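Local coordinates for protein beta-n-acetylhexosaminidase (Streptococcus pneumoniae, PDB 4AZI) that probably removes terminal beta-linked N-acetylglucosamine from glycans, being a family 20 glycoside hydrolase catalytic module with an inhibitor bound, at residues L246-S251 with L273-D278; G277-I282 with V322-S327; K11-D16 with S40-L45. The protein carries 2 engineered substitutions. All coordinates share one frame; numbering follows the deposited sequence.

Interaction 1 (L246-S251 with L273-D278); sequences LISYWS and LNTNGD. With OAN (O-(2-acetamido-2-deoxy D-glucopyranosylidene) amino-N-phenylcarbamate), chain C.
Strand 246-249 and the part of strand 271-282 at Leu273 and Asn274 run parallel, their end-to-end directions 14° apart, with Ser248 beside Leu273 and Tyr249 beside Asn274. Leu273 N donates to Ile247 O at 2.9 Å, Tyr249 N returns to Leu273 O, and the ladder continues past this pairing: Thr275 N reaches Tyr249 O, and Gly277 N reaches Trp250 O on a lone pair in the carbonyl plane. A water also donates to Tyr249 O and, at 2.9 Å from its oxygen, to Asn274 OD1, bridging the segments on the Tyr249 side. Leu273 O is gripped twice, from opposite faces of its plane, by Tyr249 N and by the hydroxyl of Thr275 (OG1 to O 2.9 Å). That hydroxyl in turn accepts from Ser248 OG at 2.8 Å, so a short relay runs from one strand to the other. These are adjacent strands of the TIM barrel, joined as a beta-alpha-beta unit through helix 262-267. Just past the strand end, Trp250 lays its CB against Thr275 O, 3.1 Å away. Its CG sits between the backbone N and carbonyl carbon (chi1 68°), which swings the indole away from Thr275 and into the pocket. There the inhibitor's acetamide methyl CAH sits over one ring face, toward its rim, Trp250 CZ3 comes 3.2 Å from the inhibitor's OAQ, and NE1 is hydrogen-bonded to Asp229 OD1. Ser251 CB packs on the opposite face.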
loop_
_atom_site.group_PDB
_atom_site.type_symbol
_atom_site.label_atom_id
_atom_site.label_comp_id
_atom_site.label_asym_id
_atom_site.label_seq_id
_atom_site.Cartn_x
_atom_site.Cartn_y
_atom_site.Cartn_z
ATOM N N LEU A 246 -10.610 5.729 2.626
ATOM C CA LEU A 246 -9.521 6.540 2.087
ATOM C C LEU A 246 -9.216 6.052 0.672
ATOM O O LEU A 246 -8.918 4.887 0.478
ATOM C CB LEU A 246 -8.280 6.440 2.973
ATOM C CG LEU A 246 -7.020 7.175 2.497
ATOM C CD1 LEU A 246 -7.193 8.695 2.489
ATOM C CD2 LEU A 246 -5.827 6.774 3.343
ATOM N N ILE A 247 -9.315 6.931 -0.322
ATOM C CA ILE A 247 -9.214 6.489 -1.716
ATOM C C ILE A 247 -7.764 6.615 -2.223
ATOM O O ILE A 247 -7.193 7.711 -2.286
ATOM C CB ILE A 247 -10.182 7.266 -2.640
ATOM C CG1 ILE A 247 -11.657 7.214 -2.146
ATOM C CG2 ILE A 247 -10.038 6.831 -4.084
ATOM C CD1 ILE A 247 -12.395 5.911 -2.385
ATOM N N SER A 248 -7.166 5.493 -2.581
ATOM C CA SER A 248 -5.850 5.540 -3.200
ATOM C C SER A 248 -6.059 5.841 -4.685
ATOM O O SER A 248 -6.355 4.940 -5.465
ATOM C CB SER A 248 -5.095 4.233 -2.961
ATOM O OG SER A 248 -3.872 4.216 -3.665
ATOM N N TYR A 249 -5.949 7.119 -5.054
ATOM C CA TYR A 249 -6.272 7.565 -6.419
ATOM C C TYR A 249 -5.051 7.571 -7.319
ATOM O O TYR A 249 -4.111 8.337 -7.104
ATOM C CB TYR A 249 -6.957 8.953 -6.447
ATOM C CG TYR A 249 -7.744 9.158 -7.730
ATOM C CD1 TYR A 249 -7.093 9.462 -8.935
ATOM C CD2 TYR A 249 -9.132 9.008 -7.755
ATOM C CE1 TYR A 249 -7.806 9.622 -10.120
ATOM C CE2 TYR A 249 -9.847 9.161 -8.936
ATOM C CZ TYR A 249 -9.174 9.461 -10.118
ATOM O OH TYR A 249 -9.877 9.622 -11.296
ATOM N N TRP A 250 -5.080 6.725 -8.347
ATOM C CA TRP A 250 -3.920 6.548 -9.211
ATOM C C TRP A 250 -4.141 6.984 -10.645
ATOM O O TRP A 250 -3.194 7.358 -11.318
ATOM C CB TRP A 250 -3.435 5.107 -9.140
ATOM C CG TRP A 250 -4.403 4.148 -9.755
ATOM C CD1 TRP A 250 -5.547 3.606 -9.174
ATOM C CD2 TRP A 250 -4.376 3.624 -11.114
ATOM N NE1 TRP A 250 -6.198 2.791 -10.057
ATOM C CE2 TRP A 250 -5.552 2.757 -11.241
ATOM C CE3 TRP A 250 -3.526 3.771 -12.197
ATOM C CZ2 TRP A 250 -5.836 2.075 -12.410
ATOM C CZ3 TRP A 250 -3.824 3.080 -13.374
ATOM C CH2 TRP A 250 -4.955 2.255 -13.479
ATOM N N SER A 251 -5.385 6.924 -11.123
ATOM C CA SER A 251 -5.725 7.285 -12.519
ATOM C C SER A 251 -7.242 7.412 -12.718
ATOM O O SER A 251 -8.029 6.799 -11.988
ATOM C CB SER A 251 -5.114 6.268 -13.508
ATOM O OG SER A 251 -5.594 6.405 -14.835
ATOM N N LEU A 273 -5.480 9.560 -0.872
ATOM C CA LEU A 273 -4.042 9.366 -0.812
ATOM C C LEU A 273 -3.564 9.425 -2.266
ATOM O O LEU A 273 -3.921 8.554 -3.072
ATOM C CB LEU A 273 -3.672 8.031 -0.157
ATOM C CG LEU A 273 -2.159 7.694 -0.124
ATOM C CD1 LEU A 273 -1.357 8.743 0.645
ATOM C CD2 LEU A 273 -1.896 6.301 0.436
ATOM N N ASN A 274 -2.812 10.485 -2.597
ATOM C CA ASN A 274 -2.382 10.760 -3.982
ATOM C C ASN A 274 -1.353 9.739 -4.467
ATOM O O ASN A 274 -0.164 9.855 -4.189
ATOM C CB ASN A 274 -1.849 12.197 -4.108
ATOM C CG ASN A 274 -1.456 12.577 -5.537
ATOM O OD1 ASN A 274 -1.739 11.858 -6.501
ATOM N ND2 ASN A 274 -0.801 13.724 -5.672
ATOM N N THR A 275 -1.841 8.751 -5.207
ATOM C CA THR A 275 -1.069 7.594 -5.617
ATOM C C THR A 275 -0.853 7.651 -7.127
ATOM O O THR A 275 -1.104 6.684 -7.850
ATOM C CB THR A 275 -1.822 6.318 -5.206
ATOM O OG1 THR A 275 -2.151 6.415 -3.813
ATOM C CG2 THR A 275 -0.992 5.055 -5.436
ATOM N N ASN A 276 -0.377 8.804 -7.593
ATOM C CA ASN A 276 -0.345 9.107 -9.022
ATOM C C ASN A 276 0.397 8.070 -9.830
ATOM O O ASN A 276 1.538 7.755 -9.518
ATOM C CB ASN A 276 0.287 10.473 -9.252
ATOM C CG ASN A 276 -0.225 11.137 -10.501
ATOM O OD1 ASN A 276 -0.353 10.504 -11.542
ATOM N ND2 ASN A 276 -0.543 12.421 -10.397
ATOM N N GLY A 277 -0.266 7.531 -10.852
ATOM C CA GLY A 277 0.364 6.631 -11.822
ATOM C C GLY A 277 1.640 7.209 -12.427
ATOM O O GLY A 277 2.513 6.473 -12.893
ATOM N N ASP A 278 1.760 8.531 -12.394
ATOM C CA ASP A 278 2.968 9.220 -12.860
ATOM C C ASP A 278 4.224 8.718 -12.146
ATOM O O ASP A 278 5.316 8.734 -12.708
ATOM C CB ASP A 278 2.820 10.735 -12.643
ATOM C CG ASP A 278 1.917 11.399 -13.673
ATOM O OD1 ASP A 278 1.451 10.706 -14.609
ATOM O OD2 ASP A 278 1.671 12.619 -13.544
HETATM C CAH OAN C . -3.994 0.122 -8.764
HETATM C CAG OAN C . -2.926 -0.266 -9.798
HETATM O OAN OAN C . -1.991 0.487 -10.028
HETATM N NAI OAN C . -3.114 -1.441 -10.402
HETATM C CAB OAN C . -2.210 -2.022 -11.417
HETATM C CAC OAN C . -1.051 -2.740 -10.723
HETATM O OAJ OAN C . -1.473 -4.054 -10.333
HETATM C CAD OAN C . 0.163 -2.840 -11.635
HETATM O OAK OAN C . 1.175 -3.540 -10.924
HETATM C CAE OAN C . 0.657 -1.426 -11.979
HETATM C CAF OAN C . 1.851 -1.380 -12.937
HETATM O OAM OAN C . 1.480 -1.891 -14.221
HETATM O OAL OAN C . -0.389 -0.584 -12.532
HETATM C CAA OAN C . -1.698 -0.965 -12.419
HETATM N NAY OAN C . -2.558 -0.367 -13.216
HETATM O OAQ OAN C . -2.037 0.552 -14.078
HETATM C CAP OAN C . -2.708 0.660 -15.262
HETATM O OAR OAN C . -2.363 1.511 -16.084
HETATM N NAO OAN C . -3.723 -0.196 -15.461
HETATM C CAS OAN C . -4.524 -0.219 -16.537
HETATM C CAT OAN C . -5.903 -0.205 -16.326
HETATM C CAU OAN C . -6.785 -0.232 -17.406
HETATM C CAV OAN C . -6.290 -0.270 -18.708
HETATM C CAW OAN C . -4.906 -0.288 -18.931
HETATM C CAX OAN C . -4.022 -0.265 -17.848
HETATM O O HOH W 1 -3.571 10.669 -8.376
#

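Interaction 2 (G277-I282 with V322-S327); sequences GDWYYI and VGSMLS. With OAN (O-(2-acetamido-2-deoxy D-glucopyranosylidene) amino-N-phenylcarbamate), chain C.
Trp279 lies against Ser324, Met325 and Leu326 of strand 321-329. Its CB rests 3.8 Å from Leu326 CD1, with CG of the same leucine scarcely farther off. With CG beside the backbone N (chi1 -53°), the indole is carried back along the neighbouring strand: CE3 brings the ring edge to Met325 O, 3.6 Å away and near the ring plane, CZ3 lies 3.9 Å from Ser324 CB, and CH2 faces Ser324 OG, whose own hydrogen bond is to Phe306 O. At the far side of the ring NE1 leaves the contact to bond Asn300 O, while Phe349 of helix 339-352 meets the indole with the planes at about 45°. The backbone oxygen of Trp279 is buried against Leu326 CG and has no polar partner in the model. One parallel strand bond follows, from Tyr281 N to Ser327 O at 3.0 Å, nearly along the C=O axis. The pairing joins the seventh and eighth strands of the TIM barrel, linked through helix 294-303, and at this end of the strands the side chains turn from packing to ligand binding. Tyr280 sets CD1 3.6 Å from Ser327 CB and CE1 the same distance from Ser327 OG. Gly277 CA sits over the centre of one face of this phenol ring, and Trp329 meets the ring edge-to-face. Tyr280 OH donates to the acetamide oxygen OAN of the inhibitor at 2.6 Å. Two residues on, Ile282 places CD1 3.4 Å from the inhibitor hydroxyl OAM.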
loop_
_atom_site.group_PDB
_atom_site.type_symbol
_atom_site.label_atom_id
_atom_site.label_comp_id
_atom_site.label_asym_id
_atom_site.label_seq_id
_atom_site.Cartn_x
_atom_site.Cartn_y
_atom_site.Cartn_z
ATOM N N GLY A 277 -0.266 7.531 -10.852
ATOM C CA GLY A 277 0.364 6.631 -11.822
ATOM C C GLY A 277 1.640 7.209 -12.427
ATOM O O GLY A 277 2.513 6.473 -12.893
ATOM N N ASP A 278 1.760 8.531 -12.394
ATOM C CA ASP A 278 2.968 9.220 -12.860
ATOM C C ASP A 278 4.224 8.718 -12.146
ATOM O O ASP A 278 5.316 8.734 -12.708
ATOM C CB ASP A 278 2.820 10.735 -12.643
ATOM C CG ASP A 278 1.917 11.399 -13.673
ATOM O OD1 ASP A 278 1.451 10.706 -14.609
ATOM O OD2 ASP A 278 1.671 12.619 -13.544
ATOM N N TRP A 279 4.060 8.278 -10.900
ATOM C CA TRP A 279 5.186 7.819 -10.081
ATOM C C TRP A 279 5.379 6.309 -10.034
ATOM O O TRP A 279 6.142 5.809 -9.201
ATOM C CB TRP A 279 5.087 8.413 -8.665
ATOM C CG TRP A 279 4.933 9.924 -8.646
ATOM C CD1 TRP A 279 5.630 10.856 -9.406
ATOM C CD2 TRP A 279 4.024 10.724 -7.808
ATOM N NE1 TRP A 279 5.212 12.135 -9.119
ATOM C CE2 TRP A 279 4.257 12.127 -8.168
ATOM C CE3 TRP A 279 3.064 10.427 -6.842
ATOM C CZ2 TRP A 279 3.552 13.171 -7.571
ATOM C CZ3 TRP A 279 2.358 11.485 -6.250
ATOM C CH2 TRP A 279 2.606 12.824 -6.600
ATOM N N TYR A 280 4.708 5.570 -10.921
ATOM C CA TYR A 280 4.805 4.100 -10.960
ATOM C C TYR A 280 6.138 3.635 -11.569
ATOM O O TYR A 280 6.606 4.214 -12.549
ATOM C CB TYR A 280 3.660 3.510 -11.794
ATOM C CG TYR A 280 2.320 3.345 -11.092
ATOM C CD1 TYR A 280 2.077 3.916 -9.840
ATOM C CD2 TYR A 280 1.288 2.629 -11.697
ATOM C CE1 TYR A 280 0.845 3.768 -9.205
ATOM C CE2 TYR A 280 0.058 2.476 -11.073
ATOM C CZ TYR A 280 -0.156 3.033 -9.823
ATOM O OH TYR A 280 -1.382 2.873 -9.195
ATOM N N TYR A 281 6.729 2.589 -10.995
ATOM C CA TYR A 281 7.864 1.885 -11.617
ATOM C C TYR A 281 7.690 0.374 -11.518
ATOM O O TYR A 281 7.486 -0.153 -10.425
ATOM C CB TYR A 281 9.209 2.280 -10.999
ATOM C CG TYR A 281 10.369 1.431 -11.512
ATOM C CD1 TYR A 281 10.652 1.356 -12.883
ATOM C CD2 TYR A 281 11.165 0.686 -10.634
ATOM C CE1 TYR A 281 11.695 0.572 -13.360
ATOM C CE2 TYR A 281 12.218 -0.099 -11.103
ATOM C CZ TYR A 281 12.478 -0.149 -12.469
ATOM O OH TYR A 281 13.517 -0.923 -12.952
ATOM N N ILE A 282 7.772 -0.304 -12.665
ATOM C CA ILE A 282 7.723 -1.766 -12.734
ATOM C C ILE A 282 9.161 -2.256 -12.806
ATOM O O ILE A 282 9.917 -1.828 -13.687
ATOM C CB ILE A 282 6.924 -2.260 -13.973
ATOM C CG1 ILE A 282 5.447 -1.838 -13.878
ATOM C CG2 ILE A 282 7.034 -3.773 -14.133
ATOM C CD1 ILE A 282 4.708 -1.864 -15.208
ATOM N N VAL A 322 -4.487 13.525 1.848
ATOM C CA VAL A 322 -3.841 13.309 3.154
ATOM C C VAL A 322 -2.324 13.143 2.973
ATOM O O VAL A 322 -1.571 13.083 3.949
ATOM C CB VAL A 322 -4.436 12.101 3.921
ATOM C CG1 VAL A 322 -5.931 12.283 4.155
ATOM C CG2 VAL A 322 -4.143 10.785 3.196
ATOM N N GLY A 323 -1.894 13.077 1.713
ATOM C CA GLY A 323 -0.495 12.861 1.361
ATOM C C GLY A 323 -0.354 12.149 0.027
ATOM O O GLY A 323 -1.306 12.072 -0.741
ATOM N N SER A 324 0.831 11.598 -0.228
ATOM C CA SER A 324 1.149 11.015 -1.518
ATOM C C SER A 324 1.940 9.725 -1.396
ATOM O O SER A 324 2.684 9.522 -0.427
ATOM C CB SER A 324 1.931 12.018 -2.377
ATOM O OG SER A 324 1.099 13.071 -2.815
ATOM N N MET A 325 1.777 8.867 -2.399
ATOM C CA MET A 325 2.417 7.563 -2.423
ATOM C C MET A 325 3.098 7.299 -3.770
ATOM O O MET A 325 2.485 7.447 -4.820
ATOM C CB MET A 325 1.375 6.482 -2.126
ATOM C CG MET A 325 1.905 5.056 -2.158
ATOM S SD MET A 325 0.922 3.947 -1.125
ATOM C CE MET A 325 -0.555 3.751 -2.113
ATOM N N LEU A 326 4.374 6.926 -3.720
ATOM C CA LEU A 326 5.114 6.476 -4.899
ATOM C C LEU A 326 5.152 4.941 -4.892
ATOM O O LEU A 326 5.366 4.323 -3.840
ATOM C CB LEU A 326 6.523 7.081 -4.917
ATOM C CG LEU A 326 7.445 6.765 -6.098
ATOM C CD1 LEU A 326 8.211 8.006 -6.533
ATOM C CD2 LEU A 326 8.401 5.634 -5.746
ATOM N N SER A 327 4.950 4.332 -6.059
ATOM C CA SER A 327 4.636 2.907 -6.121
ATOM C C SER A 327 5.579 2.066 -6.977
ATOM O O SER A 327 5.817 2.375 -8.154
ATOM C CB SER A 327 3.203 2.691 -6.599
ATOM O OG SER A 327 2.282 3.527 -5.920
HETATM C CAH OAN C . -3.994 0.122 -8.764
HETATM C CAG OAN C . -2.926 -0.266 -9.798
HETATM O OAN OAN C . -1.991 0.487 -10.028
HETATM N NAI OAN C . -3.114 -1.441 -10.402
HETATM C CAB OAN C . -2.210 -2.022 -11.417
HETATM C CAC OAN C . -1.051 -2.740 -10.723
HETATM O OAJ OAN C . -1.473 -4.054 -10.333
HETATM C CAD OAN C . 0.163 -2.840 -11.635
HETATM O OAK OAN C . 1.175 -3.540 -10.924
HETATM C CAE OAN C . 0.657 -1.426 -11.979
HETATM C CAF OAN C . 1.851 -1.380 -12.937
HETATM O OAM OAN C . 1.480 -1.891 -14.221
HETATM O OAL OAN C . -0.389 -0.584 -12.532
HETATM C CAA OAN C . -1.698 -0.965 -12.419
HETATM N NAY OAN C . -2.558 -0.367 -13.216
HETATM O OAQ OAN C . -2.037 0.552 -14.078
HETATM C CAP OAN C . -2.708 0.660 -15.262
HETATM O OAR OAN C . -2.363 1.511 -16.084
HETATM N NAO OAN C . -3.723 -0.196 -15.461
HETATM C CAS OAN C . -4.524 -0.219 -16.537
HETATM C CAT OAN C . -5.903 -0.205 -16.326
HETATM C CAU OAN C . -6.785 -0.232 -17.406
HETATM C CAV OAN C . -6.290 -0.270 -18.708
HETATM C CAW OAN C . -4.906 -0.288 -18.931
HETATM C CAX OAN C . -4.022 -0.265 -17.848
#

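Interaction 3 (K11-D16 with S40-L45)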
loop_
_atom_site.group_PDB
_atom_site.type_symbol
_atom_site.label_atom_id
_atom_site.label_comp_id
_atom_site.label_asym_id
_atom_site.label_seq_id
_atom_site.Cartn_x
_atom_site.Cartn_y
_atom_site.Cartn_z
ATOM N N LYS A 11 3.789 10.588 3.528
ATOM C CA LYS A 11 4.727 10.352 2.420
ATOM C C LYS A 11 5.016 8.861 2.365
ATOM O O LYS A 11 5.652 8.293 3.266
ATOM C CB LYS A 11 6.033 11.136 2.587
ATOM C CG LYS A 11 5.943 12.627 2.261
ATOM C CD LYS A 11 5.322 13.460 3.375
ATOM C CE LYS A 11 5.981 13.178 4.716
ATOM N NZ LYS A 11 5.572 14.182 5.739
ATOM N N VAL A 12 4.532 8.223 1.309
ATOM C CA VAL A 12 4.455 6.768 1.294
ATOM C C VAL A 12 5.236 6.168 0.123
ATOM O O VAL A 12 5.184 6.678 -0.997
ATOM C CB VAL A 12 2.982 6.290 1.274
ATOM C CG1 VAL A 12 2.890 4.788 1.516
ATOM C CG2 VAL A 12 2.167 7.016 2.337
ATOM N N ILE A 13 5.984 5.107 0.416
ATOM C CA ILE A 13 6.580 4.247 -0.601
ATOM C C ILE A 13 5.810 2.921 -0.610
ATOM O O ILE A 13 5.646 2.277 0.430
ATOM C CB ILE A 13 8.126 4.063 -0.399
ATOM C CG1 ILE A 13 8.733 3.115 -1.444
ATOM C CG2 ILE A 13 8.471 3.629 1.023
ATOM C CD1 ILE A 13 8.597 3.602 -2.878
ATOM N N SER A 14 5.297 2.542 -1.777
ATOM C CA SER A 14 4.562 1.280 -1.924
ATOM C C SER A 14 5.454 0.224 -2.567
ATOM O O SER A 14 6.164 0.522 -3.525
ATOM C CB SER A 14 3.278 1.473 -2.742
ATOM O OG SER A 14 2.586 0.245 -2.926
ATOM N N ILE A 15 5.404 -0.996 -2.027
ATOM C CA ILE A 15 6.190 -2.133 -2.517
ATOM C C ILE A 15 5.270 -3.338 -2.780
ATOM O O ILE A 15 4.610 -3.847 -1.863
ATOM C CB ILE A 15 7.310 -2.536 -1.511
ATOM C CG1 ILE A 15 8.344 -1.406 -1.289
ATOM C CG2 ILE A 15 7.968 -3.850 -1.904
ATOM C CD1 ILE A 15 9.200 -1.016 -2.489
ATOM N N ASP A 16 5.239 -3.781 -4.035
ATOM C CA ASP A 16 4.447 -4.935 -4.469
ATOM C C ASP A 16 5.129 -6.237 -4.031
ATOM O O ASP A 16 5.807 -6.903 -4.820
ATOM C CB ASP A 16 4.254 -4.865 -6.004
ATOM C CG ASP A 16 3.320 -5.947 -6.568
ATOM O OD1 ASP A 16 2.710 -6.734 -5.809
ATOM O OD2 ASP A 16 3.206 -6.009 -7.813
ATOM N N SER A 40 6.939 8.834 5.690
ATOM C CA SER A 40 6.234 8.520 6.923
ATOM C C SER A 40 5.741 7.071 6.993
ATOM O O SER A 40 5.476 6.561 8.083
ATOM C CB SER A 40 5.059 9.489 7.141
ATOM O OG SER A 40 4.144 9.410 6.064
ATOM N N ASP A 41 5.606 6.419 5.839
ATOM C CA ASP A 41 4.980 5.092 5.771
ATOM C C ASP A 41 5.573 4.200 4.685
ATOM O O ASP A 41 6.029 4.694 3.654
ATOM C CB ASP A 41 3.475 5.230 5.492
ATOM C CG ASP A 41 2.744 6.014 6.572
ATOM O OD1 ASP A 41 2.310 5.407 7.577
ATOM O OD2 ASP A 41 2.600 7.244 6.410
ATOM N N VAL A 42 5.520 2.888 4.918
ATOM C CA VAL A 42 5.744 1.887 3.874
ATOM C C VAL A 42 4.413 1.187 3.590
ATOM O O VAL A 42 3.797 0.615 4.494
ATOM C CB VAL A 42 6.834 0.855 4.274
ATOM C CG1 VAL A 42 6.897 -0.291 3.276
ATOM C CG2 VAL A 42 8.197 1.519 4.372
ATOM N N HIS A 43 3.965 1.264 2.336
ATOM C CA HIS A 43 2.759 0.580 1.899
ATOM C C HIS A 43 3.164 -0.752 1.361
ATOM O O HIS A 43 3.924 -0.834 0.389
ATOM C CB HIS A 43 2.031 1.399 0.842
ATOM C CG HIS A 43 0.792 0.734 0.288
ATOM N ND1 HIS A 43 0.815 -0.033 -0.819
ATOM C CD2 HIS A 43 -0.534 0.756 0.726
ATOM C CE1 HIS A 43 -0.429 -0.479 -1.080
ATOM N NE2 HIS A 43 -1.253 0.001 -0.137
ATOM N N LEU A 44 2.676 -1.812 1.999
ATOM C CA LEU A 44 3.104 -3.159 1.649
ATOM C C LEU A 44 1.957 -4.058 1.178
ATOM O O LEU A 44 1.105 -4.499 1.965
ATOM C CB LEU A 44 3.892 -3.794 2.806
ATOM C CG LEU A 44 4.688 -5.084 2.538
ATOM C CD1 LEU A 44 5.891 -4.857 1.627
ATOM C CD2 LEU A 44 5.132 -5.727 3.850
ATOM N N LEU A 45 1.941 -4.318 -0.128
ATOM C CA LEU A 45 1.013 -5.284 -0.695
ATOM C C LEU A 45 1.519 -6.669 -0.332
ATOM O O LEU A 45 2.683 -7.015 -0.596
ATOM C CB LEU A 45 0.873 -5.111 -2.213
ATOM C CG LEU A 45 0.328 -3.754 -2.660
ATOM C CD1 LEU A 45 1.412 -2.935 -3.354
ATOM C CD2 LEU A 45 -0.881 -3.917 -3.567
#
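The imidazole of His43 meets Ser14 at its edge: Ser14 OG lies near the ring plane, 2.8 Å from ND1, in a hydrogen bond that either group could donate. Both side chains leave their strands with the outer atom opposite the backbone N (chi1 178° in each), which sends them alongside one another from the same side of the sheet. NE2, the other ring nitrogen, is hydrogen-bonded to Asn178 ND2, so both nitrogens of this buried ring have partners. Leu45 CD1 closes in on the serine hydroxyl at 3.4 Å from OG, and Val12 CG1 packs 3.6 Å from His43 CB. On the reverse side of the sheet Ile13 and Val42 lie side by side, their CG2 methyls 4.0 Å apart, and Leu44 CD1 nears Ile15 CB; helix 24-37 packs on Ile15, Val42 and Leu44. Between the two layers the middle of the ladder is closely bonded, with His43 N to Ile13 O at 2.7 Å and Ile15 N to His43 O at 2.8 Å. At the start of the pair Ser40 grips Lys11 twice: OG accepts from Lys11 N, and Ser40 N donates to Lys11 O, which also takes Asp41 N. Asp16, at the other end, forms a salt bridge with Arg19, a residue of the inhibitor pocket. Neighbouring parallel strands, crossing at -24° and connected through helix 24-37, form the first beta-alpha-beta unit of the TIM barrel, with Val12, Ser14 and His43 facing its interior.

All three contacts belong to one closed eight-stranded parallel barrel. Interactions 1 and 2, with centres about 7 Å apart, share strand 271-282, and Asn274 joins them by probable hydrogen bonds: its O lies 2.8 Å from Met325 N, its N 2.9 Å from Gly323 O. Interaction 3 continues round the barrel where the last strand meets the first, with Leu326 O 2.7 Å from Ser14 N. Inside, Met325 SD touches both Val12 CG1 and His43 CB at 3.4 Å. Interactions 1 and 2 also meet at the inhibitor, Trp250 CB lying 3.0 Å from Tyr280 OH, whereas interaction 3 approaches the ligand through Asp16, whose side chain comes within about 4 Å of the inhibitor, nearest atom to nearest atom.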